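Local coordinates for FrnE protein (Deinococcus radiodurans, PDB 5CO3), which probably acts as a cytoplasmic disulfide oxidoreductase of the DsbA-like family in the thioredoxin superfamily, exchanging thiols and disulfides, at residues F110-L115 and D147-L152; P192-G197 and E209-A214. All blocks are in the same frame, centred on the assembly; numbering follows the deposited sequence.

Contact 1 (110-115 with 147-152) and contact 2 (192-197 with 209-214) lie on opposite sides of the chain's centre, with their own centres about 28 Å apart and their nearest atoms about 10 Å apart, so they do not touch. Contact 1 joins two helices of the helical part that DsbA-like proteins add to the thioredoxin fold; contact 2 joins a central strand to the last helix of the thioredoxin part. The CxxC pair C22 and C25, which forms a disulfide in another crystal structure of this protein but not here, is approached from contact 2: P192, preceded by a cis peptide bond, touches C25. Both contacts are made mainly by apolar side chains, without hydrogen bonds between their segments.

Contact 1: F110-L115 and D147-L152; sequences FLAHQL and DTLQKL
L149 reaches from helix 146-156 into the face of helix 110-121 made by L111, A112 and L115, and its two methyls divide the work. L149 CD1 lies 3.7 Å from L111 CB, while L149 CD2 meets A112 CB at 4.1 Å. The CB of L149 already points toward helix 110-121; CG stands anti to the carbonyl carbon (chi1 -71°), and the extended chi2 (175°) helps set the two methyls against L111 and A112. L115 comes back the other way: its side chain and that of L149 slide past each other in opposite directions. L115 CD2 rests 3.4 Å from the carbonyl oxygen L149 O, closer than the 4.1 Å that separates it from L149 CD2. The close packing is confined to these leucine and alanine groups and the backbone carbonyl of L149, and the two segments bury just 192 Å² between them. Their axes stay 10.7 Å apart and run nearly parallel, at 23°. The loose side belongs to D147 and K151, exposed residues of helix 146-156 that make no contact with 110-115; D147 OD1 instead forms a salt bridge with R164 NH1. Around the apolar cluster the helical layer closes in: L149 also touches L132 of helix 125-137, and both L149 and L115 pack on L167 of helix 160-169.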
loop_
_atom_site.group_PDB
_atom_site.type_symbol
_atom_site.label_atom_id
_atom_site.label_comp_id
_atom_site.label_asym_id
_atom_site.label_seq_id
_atom_site.Cartn_x
_atom_site.Cartn_y
_atom_site.Cartn_z
ATOM N N PHE A 110 -12.324 5.240 0.216
ATOM C CA PHE A 110 -12.418 5.299 1.680
ATOM C C PHE A 110 -12.909 3.974 2.276
ATOM O O PHE A 110 -12.288 3.432 3.209
ATOM C CB PHE A 110 -13.346 6.452 2.097
ATOM C CG PHE A 110 -13.367 6.739 3.584
ATOM C CD1 PHE A 110 -12.192 6.844 4.311
ATOM C CD2 PHE A 110 -14.575 6.971 4.239
ATOM C CE1 PHE A 110 -12.219 7.127 5.673
ATOM C CE2 PHE A 110 -14.601 7.262 5.602
ATOM C CZ PHE A 110 -13.426 7.349 6.316
ATOM N N LEU A 111 -13.993 3.442 1.718
ATOM C CA LEU A 111 -14.597 2.206 2.208
ATOM C C LEU A 111 -13.674 1.012 1.979
ATOM O O LEU A 111 -13.588 0.122 2.824
ATOM C CB LEU A 111 -15.951 1.956 1.536
ATOM C CG LEU A 111 -17.141 2.773 2.030
ATOM C CD1 LEU A 111 -18.323 2.628 1.076
ATOM C CD2 LEU A 111 -17.515 2.345 3.451
ATOM N N ALA A 112 -12.993 0.994 0.835
ATOM C CA ALA A 112 -12.013 -0.038 0.537
ATOM C C ALA A 112 -10.900 -0.025 1.573
ATOM O O ALA A 112 -10.483 -1.077 2.046
ATOM C CB ALA A 112 -11.456 0.172 -0.852
ATOM N N HIS A 113 -10.425 1.162 1.944
ATOM C CA HIS A 113 -9.392 1.253 2.974
ATOM C C HIS A 113 -9.913 0.742 4.309
ATOM O O HIS A 113 -9.171 0.121 5.072
ATOM C CB HIS A 113 -8.873 2.687 3.107
ATOM C CG HIS A 113 -7.905 3.066 2.027
ATOM N ND1 HIS A 113 -6.625 2.551 1.963
ATOM C CD2 HIS A 113 -8.026 3.904 0.972
ATOM C CE1 HIS A 113 -6.007 3.053 0.909
ATOM N NE2 HIS A 113 -6.834 3.881 0.294
ATOM N N GLN A 114 -11.193 0.993 4.587
ATOM C CA GLN A 114 -11.808 0.463 5.800
ATOM C C GLN A 114 -11.804 -1.067 5.807
ATOM O O GLN A 114 -11.554 -1.696 6.843
ATOM C CB GLN A 114 -13.243 0.977 5.952
ATOM C CG GLN A 114 -13.321 2.403 6.475
ATOM C CD GLN A 114 -14.758 2.921 6.572
ATOM O OE1 GLN A 114 -15.595 2.330 7.256
ATOM N NE2 GLN A 114 -15.049 4.016 5.874
ATOM N N LEU A 115 -12.088 -1.658 4.649
ATOM C CA LEU A 115 -12.101 -3.114 4.523
ATOM C C LEU A 115 -10.715 -3.694 4.805
ATOM O O LEU A 115 -10.578 -4.752 5.425
ATOM C CB LEU A 115 -12.572 -3.528 3.131
ATOM C CG LEU A 115 -12.608 -5.040 2.892
ATOM C CD1 LEU A 115 -13.408 -5.745 3.977
ATOM C CD2 LEU A 115 -13.170 -5.353 1.506
ATOM N N ASP A 147 -21.585 -4.209 -2.337
ATOM C CA ASP A 147 -21.668 -5.570 -2.878
ATOM C C ASP A 147 -20.283 -6.054 -3.303
ATOM O O ASP A 147 -19.839 -7.142 -2.938
ATOM C CB ASP A 147 -22.604 -5.621 -4.089
ATOM C CG ASP A 147 -24.056 -5.863 -3.721
ATOM O OD1 ASP A 147 -24.493 -5.541 -2.588
ATOM O OD2 ASP A 147 -24.767 -6.377 -4.604
ATOM N N THR A 148 -19.620 -5.222 -4.093
ATOM C CA THR A 148 -18.293 -5.535 -4.599
ATOM C C THR A 148 -17.314 -5.779 -3.456
ATOM O O THR A 148 -16.589 -6.778 -3.469
ATOM C CB THR A 148 -17.793 -4.408 -5.505
ATOM O OG1 THR A 148 -18.717 -4.246 -6.591
ATOM C CG2 THR A 148 -16.415 -4.739 -6.063
ATOM N N LEU A 149 -17.308 -4.891 -2.461
ATOM C CA LEU A 149 -16.378 -5.024 -1.339
ATOM C C LEU A 149 -16.638 -6.294 -0.520
ATOM O O LEU A 149 -15.694 -6.971 -0.091
ATOM C CB LEU A 149 -16.446 -3.788 -0.434
ATOM C CG LEU A 149 -15.858 -2.512 -1.040
ATOM C CD1 LEU A 149 -16.076 -1.317 -0.133
ATOM C CD2 LEU A 149 -14.342 -2.692 -1.332
ATOM N N GLN A 150 -17.914 -6.628 -0.330
ATOM C CA GLN A 150 -18.277 -7.832 0.411
ATOM C C GLN A 150 -17.784 -9.070 -0.330
ATOM O O GLN A 150 -17.230 -9.985 0.280
ATOM C CB GLN A 150 -19.793 -7.922 0.630
ATOM C CG GLN A 150 -20.205 -9.206 1.336
ATOM C CD GLN A 150 -21.703 -9.310 1.564
ATOM O OE1 GLN A 150 -22.502 -8.952 0.711
ATOM N NE2 GLN A 150 -22.079 -9.792 2.726
ATOM N N LYS A 151 -17.977 -9.074 -1.646
ATOM C CA LYS A 151 -17.539 -10.169 -2.507
ATOM C C LYS A 151 -16.023 -10.361 -2.432
ATOM O O LYS A 151 -15.549 -11.469 -2.262
ATOM C CB LYS A 151 -17.964 -9.911 -3.954
ATOM C CG LYS A 151 -17.515 -10.972 -4.944
ATOM C CD LYS A 151 -17.740 -10.533 -6.382
ATOM C CE LYS A 151 -16.871 -9.329 -6.759
ATOM N NZ LYS A 151 -17.133 -8.883 -8.163
ATOM N N LEU A 152 -15.285 -9.263 -2.551
ATOM C CA LEU A 152 -13.820 -9.314 -2.442
ATOM C C LEU A 152 -13.361 -9.815 -1.080
ATOM O O LEU A 152 -12.425 -10.616 -0.992
ATOM C CB LEU A 152 -13.226 -7.935 -2.726
ATOM C CG LEU A 152 -13.487 -7.397 -4.140
ATOM C CD1 LEU A 152 -12.940 -6.005 -4.258
ATOM C CD2 LEU A 152 -12.859 -8.308 -5.197
#

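Contact 2: P192-G197 and E209-A214; sequences PFFVLG and ETLLGA
F194 and L211 face each other across the gap between strand 193-196 and helix 208-222, their CA atoms 8.8 Å apart. The backbones draw nearer toward the end of the strand, where the CA atoms of L196 and A214 are separated by 7.4 Å. F194 and L196, two residues apart on the strand, both point toward the helix, and L211 and A214, three apart on the helix, point back. With F194 CG anti to the carbonyl carbon (chi1 -57°), the ring presents a face to L211, and the two side chains cross at about a right angle. L211 CD2 sits over the centre of that face, 3.9 Å from the F194 ring centroid and 11° off its normal: a CH-pi contact. The other methyl, L211 CD1, lies 4.0 Å from F194 CZ, so the leucine fork covers the ring from its middle to its far end. Beside this pair, L196 CD2 meets A214 CB at 3.7 Å. V202 of strand 200-203 touches F194, L196 and L211, and L211 also packs on F32 and A35 of helix 23-38, whose start carries the CxxC motif. Cutting F194 back to an alanine is likely to leave the L211 methyls without their ring face and open a gap between strand and helix. Every side-chain group meeting here is a hydrocarbon, so cohesion probably rests on dispersion and the exclusion of water.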
loop_
_atom_site.group_PDB
_atom_site.type_symbol
_atom_site.label_atom_id
_atom_site.label_comp_id
_atom_site.label_asym_id
_atom_site.label_seq_id
_atom_site.Cartn_x
_atom_site.Cartn_y
_atom_site.Cartn_z
ATOM N N PRO A 192 3.432 4.911 -3.571
ATOM C CA PRO A 192 3.655 4.301 -2.260
ATOM C C PRO A 192 4.765 4.993 -1.486
ATOM O O PRO A 192 5.668 5.588 -2.077
ATOM C CB PRO A 192 4.045 2.869 -2.614
ATOM C CG PRO A 192 4.691 2.980 -3.939
ATOM C CD PRO A 192 3.933 4.060 -4.659
ATOM N N PHE A 193 4.678 4.933 -0.167
ATOM C CA PHE A 193 5.732 5.464 0.676
ATOM C C PHE A 193 6.094 4.423 1.724
ATOM O O PHE A 193 5.233 3.958 2.465
ATOM C CB PHE A 193 5.302 6.780 1.337
ATOM C CG PHE A 193 6.447 7.567 1.910
ATOM C CD1 PHE A 193 6.967 7.248 3.146
ATOM C CD2 PHE A 193 7.006 8.617 1.200
ATOM C CE1 PHE A 193 8.029 7.969 3.679
ATOM C CE2 PHE A 193 8.062 9.340 1.720
ATOM C CZ PHE A 193 8.572 9.019 2.962
ATOM N N PHE A 194 7.379 4.072 1.782
ATOM C CA PHE A 194 7.868 3.072 2.723
ATOM C C PHE A 194 8.578 3.690 3.919
ATOM O O PHE A 194 9.385 4.612 3.775
ATOM C CB PHE A 194 8.840 2.110 2.034
ATOM C CG PHE A 194 8.273 1.407 0.843
ATOM C CD1 PHE A 194 8.217 2.035 -0.392
ATOM C CD2 PHE A 194 7.820 0.104 0.946
ATOM C CE1 PHE A 194 7.718 1.387 -1.496
ATOM C CE2 PHE A 194 7.321 -0.556 -0.153
ATOM C CZ PHE A 194 7.270 0.086 -1.387
ATOM N N VAL A 195 8.276 3.180 5.107
ATOM C CA VAL A 195 9.017 3.549 6.301
ATOM C C VAL A 195 9.578 2.271 6.905
ATOM O O VAL A 195 8.833 1.330 7.193
ATOM C CB VAL A 195 8.145 4.293 7.324
ATOM C CG1 VAL A 195 8.940 4.566 8.586
ATOM C CG2 VAL A 195 7.628 5.587 6.726
ATOM N N LEU A 196 10.896 2.225 7.059
ATOM C CA LEU A 196 11.552 1.034 7.570
ATOM C C LEU A 196 12.187 1.300 8.940
ATOM O O LEU A 196 12.916 2.284 9.138
ATOM C CB LEU A 196 12.601 0.533 6.571
ATOM C CG LEU A 196 12.135 0.057 5.190
ATOM C CD1 LEU A 196 12.066 1.192 4.166
ATOM C CD2 LEU A 196 13.049 -1.046 4.689
ATOM N N GLY A 197 11.871 0.437 9.903
ATOM C CA GLY A 197 12.418 0.557 11.245
ATOM C C GLY A 197 12.048 1.852 11.947
ATOM O O GLY A 197 12.717 2.271 12.896
ATOM N N GLU A 209 16.259 -3.604 -5.530
ATOM C CA GLU A 209 17.619 -3.457 -5.010
ATOM C C GLU A 209 17.680 -2.391 -3.920
ATOM O O GLU A 209 18.346 -2.572 -2.908
ATOM C CB GLU A 209 18.599 -3.112 -6.142
ATOM C CG GLU A 209 18.828 -4.240 -7.148
ATOM C CD GLU A 209 17.728 -4.362 -8.198
ATOM O OE1 GLU A 209 16.805 -3.517 -8.220
ATOM O OE2 GLU A 209 17.794 -5.315 -9.006
ATOM N N THR A 210 16.980 -1.283 -4.142
ATOM C CA THR A 210 16.910 -0.181 -3.186
ATOM C C THR A 210 16.208 -0.574 -1.881
ATOM O O THR A 210 16.705 -0.306 -0.782
ATOM C CB THR A 210 16.176 1.029 -3.807
ATOM O OG1 THR A 210 16.901 1.484 -4.956
ATOM C CG2 THR A 210 16.063 2.168 -2.812
ATOM N N LEU A 211 15.050 -1.211 -2.005
ATOM C CA LEU A 211 14.323 -1.702 -0.842
ATOM C C LEU A 211 15.089 -2.819 -0.113
ATOM O O LEU A 211 15.109 -2.855 1.116
ATOM C CB LEU A 211 12.926 -2.180 -1.263
ATOM C CG LEU A 211 11.964 -1.056 -1.660
ATOM C CD1 LEU A 211 10.767 -1.615 -2.412
ATOM C CD2 LEU A 211 11.519 -0.278 -0.418
ATOM N N LEU A 212 15.741 -3.712 -0.862
ATOM C CA LEU A 212 16.597 -4.735 -0.257
ATOM C C LEU A 212 17.766 -4.086 0.499
ATOM O O LEU A 212 18.151 -4.534 1.578
ATOM C CB LEU A 212 17.129 -5.702 -1.323
ATOM C CG LEU A 212 18.137 -6.779 -0.879
ATOM C CD1 LEU A 212 17.532 -7.676 0.186
ATOM C CD2 LEU A 212 18.585 -7.598 -2.077
ATOM N N GLY A 213 18.312 -3.020 -0.073
ATOM C CA GLY A 213 19.402 -2.304 0.555
ATOM C C GLY A 213 18.967 -1.688 1.868
ATOM O O GLY A 213 19.706 -1.693 2.844
ATOM N N ALA A 214 17.754 -1.148 1.889
ATOM C CA ALA A 214 17.208 -0.547 3.100
ATOM C C ALA A 214 16.958 -1.597 4.182
ATOM O O ALA A 214 17.337 -1.411 5.334
ATOM C CB ALA A 214 15.919 0.204 2.778
#